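2-hydroxyisobutyryl-CoA synthetase (Aquincola tertiaricarbonis, PDB 6HDY) belongs to the ANL superfamily of AMP-binding enzymes, with a large N-terminal part and a smaller, separately folded C-terminal domain. Local coordinates at residues Y219-V231 with I460-D472. Numbering follows the deposited sequence.
Sequences YGTPSYAIHLAEV and IARTDFKARRVID. With 8LQ ([[(2~{R},3~{S},4~{R},5~{R})-5-(6-aminopurin-9-yl)-3,4-bis(oxidanyl)oxolan-2-yl]methoxy-oxidanyl-phosphoryl] (3~{S})-3-oxidanylbutanoate), chain C.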
loop_
_atom_site.group_PDB
_atom_site.type_symbol
_atom_site.label_atom_id
_atom_site.label_comp_id
_atom_site.label_asym_id
_atom_site.label_seq_id
_atom_site.Cartn_x
_atom_site.Cartn_y
_atom_site.Cartn_z
ATOM N N TYR A 219 4.162 -10.786 -7.681
ATOM C CA TYR A 219 2.759 -10.983 -7.358
ATOM C C TYR A 219 1.912 -9.833 -7.889
ATOM O O TYR A 219 2.265 -8.662 -7.703
ATOM C CB TYR A 219 2.521 -11.151 -5.825
ATOM C CG TYR A 219 1.044 -11.147 -5.465
ATOM C CD1 TYR A 219 0.286 -12.314 -5.526
ATOM C CD2 TYR A 219 0.387 -9.961 -5.146
ATOM C CE1 TYR A 219 -1.079 -12.308 -5.233
ATOM C CE2 TYR A 219 -0.981 -9.938 -4.878
ATOM C CZ TYR A 219 -1.708 -11.113 -4.917
ATOM O OH TYR A 219 -3.057 -11.062 -4.698
ATOM N N GLY A 220 0.750 -10.185 -8.448
ATOM C CA GLY A 220 -0.282 -9.238 -8.852
ATOM C C GLY A 220 -1.413 -9.950 -9.553
ATOM O O GLY A 220 -1.609 -11.146 -9.330
ATOM N N THR A 221 -2.125 -9.236 -10.446
ATOM C CA THR A 221 -3.189 -9.839 -11.273
ATOM C C THR A 221 -2.600 -10.298 -12.602
ATOM O O THR A 221 -1.628 -9.678 -13.070
ATOM C CB THR A 221 -4.388 -8.892 -11.531
ATOM O OG1 THR A 221 -3.965 -7.753 -12.296
ATOM C CG2 THR A 221 -5.146 -8.490 -10.239
ATOM N N PRO A 222 -3.165 -11.360 -13.242
ATOM C CA PRO A 222 -2.652 -11.768 -14.569
ATOM C C PRO A 222 -2.727 -10.639 -15.595
ATOM O O PRO A 222 -1.855 -10.559 -16.448
ATOM C CB PRO A 222 -3.538 -12.961 -14.953
ATOM C CG PRO A 222 -4.203 -13.397 -13.680
ATOM C CD PRO A 222 -4.327 -12.179 -12.838
ATOM N N SER A 223 -3.747 -9.745 -15.478
ATOM C CA SER A 223 -3.955 -8.557 -16.326
ATOM C C SER A 223 -2.790 -7.590 -16.180
ATOM O O SER A 223 -2.296 -7.090 -17.188
ATOM C CB SER A 223 -5.236 -7.821 -15.940
ATOM O OG SER A 223 -6.367 -8.567 -16.334
ATOM N N TYR A 224 -2.381 -7.304 -14.932
ATOM C CA TYR A 224 -1.267 -6.397 -14.683
ATOM C C TYR A 224 0.037 -6.881 -15.290
ATOM O O TYR A 224 0.736 -6.078 -15.906
ATOM C CB TYR A 224 -1.080 -6.060 -13.201
ATOM C CG TYR A 224 -0.117 -4.907 -13.012
ATOM C CD1 TYR A 224 -0.081 -3.846 -13.918
ATOM C CD2 TYR A 224 0.738 -4.858 -11.922
ATOM C CE1 TYR A 224 0.775 -2.765 -13.733
ATOM C CE2 TYR A 224 1.619 -3.792 -11.743
ATOM C CZ TYR A 224 1.630 -2.747 -12.649
ATOM O OH TYR A 224 2.478 -1.685 -12.479
ATOM N N ALA A 225 0.367 -8.172 -15.129
ATOM C CA ALA A 225 1.566 -8.753 -15.733
ATOM C C ALA A 225 1.607 -8.484 -17.282
ATOM O O ALA A 225 2.634 -8.055 -17.800
ATOM C CB ALA A 225 1.599 -10.237 -15.452
ATOM N N ILE A 226 0.472 -8.653 -17.982
ATOM C CA ILE A 226 0.382 -8.380 -19.415
ATOM C C ILE A 226 0.641 -6.893 -19.679
ATOM O O ILE A 226 1.469 -6.573 -20.541
ATOM C CB ILE A 226 -0.943 -8.905 -20.072
ATOM C CG1 ILE A 226 -0.911 -10.442 -20.216
ATOM C CG2 ILE A 226 -1.186 -8.275 -21.472
ATOM C CD1 ILE A 226 -2.187 -11.095 -19.846
ATOM N N HIS A 227 -0.040 -5.994 -18.927
ATOM C CA HIS A 227 0.106 -4.547 -19.103
ATOM C C HIS A 227 1.537 -4.071 -18.868
ATOM O O HIS A 227 2.051 -3.246 -19.631
ATOM C CB HIS A 227 -0.908 -3.769 -18.255
ATOM C CG HIS A 227 -0.698 -2.280 -18.256
ATOM N ND1 HIS A 227 -0.548 -1.569 -19.438
ATOM C CD2 HIS A 227 -0.629 -1.415 -17.212
ATOM C CE1 HIS A 227 -0.401 -0.303 -19.080
ATOM N NE2 HIS A 227 -0.430 -0.158 -17.754
ATOM N N LEU A 228 2.186 -4.630 -17.838
ATOM C CA LEU A 228 3.561 -4.328 -17.464
ATOM C C LEU A 228 4.584 -4.688 -18.564
ATOM O O LEU A 228 5.557 -3.946 -18.731
ATOM C CB LEU A 228 3.889 -4.999 -16.113
ATOM C CG LEU A 228 4.988 -4.378 -15.272
ATOM C CD1 LEU A 228 4.670 -2.929 -14.923
ATOM C CD2 LEU A 228 5.213 -5.197 -14.023
ATOM N N ALA A 229 4.343 -5.772 -19.350
ATOM C CA ALA A 229 5.239 -6.163 -20.465
ATOM C C ALA A 229 5.175 -5.134 -21.612
ATOM O O ALA A 229 6.199 -4.841 -22.242
ATOM C CB ALA A 229 4.893 -7.553 -20.976
ATOM N N GLU A 230 3.969 -4.553 -21.847
ATOM C CA GLU A 230 3.752 -3.519 -22.868
ATOM C C GLU A 230 4.445 -2.269 -22.389
ATOM O O GLU A 230 5.096 -1.606 -23.184
ATOM C CB GLU A 230 2.268 -3.215 -23.090
ATOM C CG GLU A 230 1.439 -4.383 -23.594
ATOM C CD GLU A 230 -0.057 -4.156 -23.511
ATOM O OE1 GLU A 230 -0.792 -4.800 -24.292
ATOM O OE2 GLU A 230 -0.500 -3.337 -22.671
ATOM N N VAL A 231 4.350 -1.967 -21.078
ATOM C CA VAL A 231 5.048 -0.821 -20.501
ATOM C C VAL A 231 6.582 -1.032 -20.591
ATOM O O VAL A 231 7.282 -0.101 -20.999
ATOM C CB VAL A 231 4.553 -0.453 -19.078
ATOM C CG1 VAL A 231 5.386 0.671 -18.472
ATOM C CG2 VAL A 231 3.083 -0.052 -19.110
ATOM N N ILE A 460 -7.852 0.466 -26.135
ATOM C CA ILE A 460 -8.588 -0.065 -24.982
ATOM C C ILE A 460 -7.739 0.109 -23.703
ATOM O O ILE A 460 -6.555 -0.246 -23.691
ATOM C CB ILE A 460 -9.085 -1.538 -25.184
ATOM C CG1 ILE A 460 -10.053 -1.669 -26.391
ATOM C CG2 ILE A 460 -9.740 -2.092 -23.888
ATOM C CD1 ILE A 460 -10.359 -3.165 -26.885
ATOM N N ALA A 461 -8.351 0.672 -22.640
ATOM C CA ALA A 461 -7.679 0.873 -21.360
ATOM C C ALA A 461 -7.208 -0.453 -20.757
ATOM O O ALA A 461 -7.965 -1.436 -20.693
ATOM C CB ALA A 461 -8.605 1.589 -20.383
ATOM N N ARG A 462 -5.924 -0.480 -20.381
ATOM C CA ARG A 462 -5.290 -1.597 -19.678
ATOM C C ARG A 462 -5.516 -1.316 -18.164
ATOM O O ARG A 462 -5.975 -0.220 -17.802
ATOM C CB ARG A 462 -3.768 -1.670 -19.993
ATOM C CG ARG A 462 -3.334 -1.689 -21.486
ATOM C CD ARG A 462 -4.124 -2.635 -22.355
ATOM N NE ARG A 462 -3.403 -3.110 -23.535
ATOM C CZ ARG A 462 -3.771 -2.889 -24.797
ATOM N NH1 ARG A 462 -4.832 -2.132 -25.067
ATOM N NH2 ARG A 462 -3.079 -3.411 -25.798
ATOM N N THR A 463 -5.210 -2.293 -17.290
ATOM C CA THR A 463 -5.358 -2.160 -15.830
ATOM C C THR A 463 -4.246 -2.873 -15.050
ATOM O O THR A 463 -3.709 -3.885 -15.520
ATOM C CB THR A 463 -6.771 -2.615 -15.331
ATOM O OG1 THR A 463 -6.870 -2.390 -13.912
ATOM C CG2 THR A 463 -7.076 -4.088 -15.632
ATOM N N ASP A 464 -3.970 -2.359 -13.827
ATOM C CA ASP A 464 -3.056 -2.939 -12.850
ATOM C C ASP A 464 -3.833 -3.754 -11.799
ATOM O O ASP A 464 -3.236 -4.271 -10.847
ATOM C CB ASP A 464 -2.177 -1.870 -12.179
ATOM C CG ASP A 464 -2.875 -0.705 -11.522
ATOM O OD1 ASP A 464 -4.090 -0.826 -11.217
ATOM O OD2 ASP A 464 -2.215 0.327 -11.311
ATOM N N PHE A 465 -5.179 -3.852 -11.993
ATOM C CA PHE A 465 -6.132 -4.573 -11.153
ATOM C C PHE A 465 -6.881 -5.650 -11.972
ATOM O O PHE A 465 -6.230 -6.358 -12.740
ATOM C CB PHE A 465 -7.080 -3.605 -10.409
ATOM C CG PHE A 465 -7.771 -4.200 -9.194
ATOM C CD1 PHE A 465 -7.049 -4.904 -8.235
ATOM C CD2 PHE A 465 -9.143 -4.052 -9.010
ATOM C CE1 PHE A 465 -7.687 -5.453 -7.118
ATOM C CE2 PHE A 465 -9.788 -4.634 -7.910
ATOM C CZ PHE A 465 -9.049 -5.309 -6.958
ATOM N N LYS A 466 -8.206 -5.805 -11.784
ATOM C CA LYS A 466 -8.997 -6.824 -12.459
ATOM C C LYS A 466 -9.583 -6.294 -13.758
ATOM O O LYS A 466 -10.167 -5.208 -13.784
ATOM C CB LYS A 466 -10.125 -7.342 -11.542
ATOM C CG LYS A 466 -9.652 -7.781 -10.159
ATOM C CD LYS A 466 -10.822 -8.185 -9.251
ATOM C CE LYS A 466 -10.318 -8.575 -7.865
ATOM N NZ LYS A 466 -11.359 -9.300 -7.087
ATOM N N ALA A 467 -9.443 -7.065 -14.827
ATOM C CA ALA A 467 -9.970 -6.692 -16.133
ATOM C C ALA A 467 -11.518 -6.808 -16.179
ATOM O O ALA A 467 -12.072 -7.884 -15.936
ATOM C CB ALA A 467 -9.332 -7.551 -17.215
ATOM N N ARG A 468 -12.201 -5.685 -16.473
ATOM C CA ARG A 468 -13.667 -5.638 -16.597
ATOM C C ARG A 468 -13.967 -5.477 -18.090
ATOM O O ARG A 468 -14.023 -4.355 -18.608
ATOM C CB ARG A 468 -14.287 -4.503 -15.749
ATOM C CG ARG A 468 -13.697 -4.299 -14.339
ATOM C CD ARG A 468 -14.106 -5.353 -13.319
ATOM N NE ARG A 468 -13.709 -4.957 -11.962
ATOM C CZ ARG A 468 -13.673 -5.770 -10.907
ATOM N NH1 ARG A 468 -13.992 -7.054 -11.036
ATOM N NH2 ARG A 468 -13.307 -5.309 -9.719
ATOM N N ARG A 469 -14.067 -6.612 -18.793
ATOM C CA ARG A 469 -14.223 -6.619 -20.257
ATOM C C ARG A 469 -15.665 -6.657 -20.742
ATOM O O ARG A 469 -15.901 -6.425 -21.925
ATOM C CB ARG A 469 -13.397 -7.748 -20.905
ATOM C CG ARG A 469 -11.911 -7.470 -20.768
ATOM C CD ARG A 469 -11.043 -8.400 -21.580
ATOM N NE ARG A 469 -9.634 -8.047 -21.399
ATOM C CZ ARG A 469 -8.790 -8.692 -20.604
ATOM N NH1 ARG A 469 -9.184 -9.772 -19.942
ATOM N NH2 ARG A 469 -7.540 -8.274 -20.477
ATOM N N VAL A 470 -16.630 -6.903 -19.842
ATOM C CA VAL A 470 -18.032 -6.938 -20.245
ATOM C C VAL A 470 -18.701 -5.586 -20.021
ATOM O O VAL A 470 -18.628 -5.028 -18.923
ATOM C CB VAL A 470 -18.807 -8.117 -19.622
ATOM C CG1 VAL A 470 -20.285 -8.057 -19.996
ATOM C CG2 VAL A 470 -18.209 -9.444 -20.062
ATOM N N ILE A 471 -19.311 -5.052 -21.099
ATOM C CA ILE A 471 -20.095 -3.819 -21.114
ATOM C C ILE A 471 -21.516 -4.337 -21.307
ATOM O O ILE A 471 -21.840 -4.824 -22.393
ATOM C CB ILE A 471 -19.655 -2.824 -22.229
ATOM C CG1 ILE A 471 -18.142 -2.538 -22.168
ATOM C CG2 ILE A 471 -20.457 -1.517 -22.131
ATOM C CD1 ILE A 471 -17.549 -2.053 -23.496
ATOM N N ASP A 472 -22.321 -4.321 -20.224
ATOM C CA ASP A 472 -23.671 -4.881 -20.157
ATOM C C ASP A 472 -24.817 -3.855 -20.433
ATOM O O ASP A 472 -25.978 -4.148 -20.154
ATOM C CB ASP A 472 -23.842 -5.598 -18.794
ATOM C CG ASP A 472 -25.247 -6.074 -18.452
ATOM O OD1 ASP A 472 -25.799 -6.898 -19.216
ATOM O OD2 ASP A 472 -25.824 -5.564 -17.468
HETATM N N9 8LQ C . -10.874 -14.723 -8.327
HETATM C C8 8LQ C . -9.936 -14.513 -7.389
HETATM N N7 8LQ C . -8.887 -15.284 -7.655
HETATM C C5 8LQ C . -9.177 -16.001 -8.753
HETATM C C6 8LQ C . -8.477 -16.889 -9.493
HETATM N N6 8LQ C . -7.261 -17.223 -9.091
HETATM N N1 8LQ C . -8.998 -17.462 -10.596
HETATM C C2 8LQ C . -10.280 -17.119 -11.032
HETATM N N3 8LQ C . -10.952 -16.152 -10.300
HETATM C C4 8LQ C . -10.409 -15.642 -9.169
HETATM C CAA 8LQ C . -7.860 -11.340 -2.296
HETATM C CAZ 8LQ C . -7.538 -12.294 -3.476
HETATM O OAE 8LQ C . -6.827 -11.584 -4.486
HETATM C CAL 8LQ C . -8.806 -12.902 -4.106
HETATM C CAS 8LQ C . -9.776 -11.800 -4.550
HETATM O OAC 8LQ C . -9.572 -11.188 -5.594
HETATM O OAQ 8LQ C . -10.797 -11.519 -3.662
HETATM P PBC 8LQ C . -12.068 -10.628 -4.050
HETATM O OAH 8LQ C . -11.470 -9.186 -4.342
HETATM O OAD 8LQ C . -13.113 -10.614 -3.010
HETATM O "O5'" 8LQ C . -12.627 -11.299 -5.366
HETATM C "C5'" 8LQ C . -12.906 -12.696 -5.304
HETATM C "C4'" 8LQ C . -13.393 -13.172 -6.648
HETATM O "O4'" 8LQ C . -12.369 -12.919 -7.648
HETATM C "C3'" 8LQ C . -13.515 -14.634 -6.572
HETATM O "O3'" 8LQ C . -14.817 -15.004 -6.036
HETATM C "C2'" 8LQ C . -13.352 -15.016 -8.044
HETATM O "O2'" 8LQ C . -14.571 -14.697 -8.827
HETATM C "C1'" 8LQ C . -12.229 -14.094 -8.459
HETATM O O HOH W 1 -1.736 -6.331 -9.788
HETATM O O HOH W 2 -4.235 -4.595 -18.422
#
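T221 and F465 join the start of helix 222-234 to the loop 460-469, where the C-terminal domain of this ANL-type AMP-binding enzyme meets its N-terminal part, with 8LQ bound beside the contact. The T221 hydroxyl works twice: as N-cap it accepts from Y224 N, and it donates to F465 O over 2.7 Å, arriving 36° above that carbonyl plane. OG1 sits between the backbone N and the carbonyl carbon (chi1 64°), within reach of both partners, and a small branched hydroxyl suits a place that must both accept and donate. A water held by T221 N and D464 O bridges the backbones nearby.

Packing is tight beside this cap. The flat ring of Y224 takes D464 CB over one face, 3.6 Å from the ring centroid, while the carboxylate points elsewhere, OD2 reaching G198 N; ring and carboxylate planes stand 82° apart. One helical turn on, H227 receives R462 CB over its imidazole face in the same manner, with ND1 buried and 3.3 Å from that carbon. T463 OG1 accepts from F465 N in an ST turn, a bond within the loop itself. S223, short enough to let the loop in close, sets OG against A467 CB and bonds to E252.

The E230 end is looser and partly solvent-exposed: E230 meets R462 mainly through a salt bridge, though the aliphatic stem of R462 still packs on H227. The long R462 chain, bent at chi2, grips the carboxylate side-on: NE meets the syn lone pair of OE2 at 3.0 Å and NH2 reaches OE1. NH1 bonds I460 O and also pairs with E418, consistent with a guanidinium fixed in rotation. Farther along the loop, past F465, extended K466 reaches the ligand 8LQ, its NZ donating to OAH at 2.7 Å and to OAC at 3.0 Å.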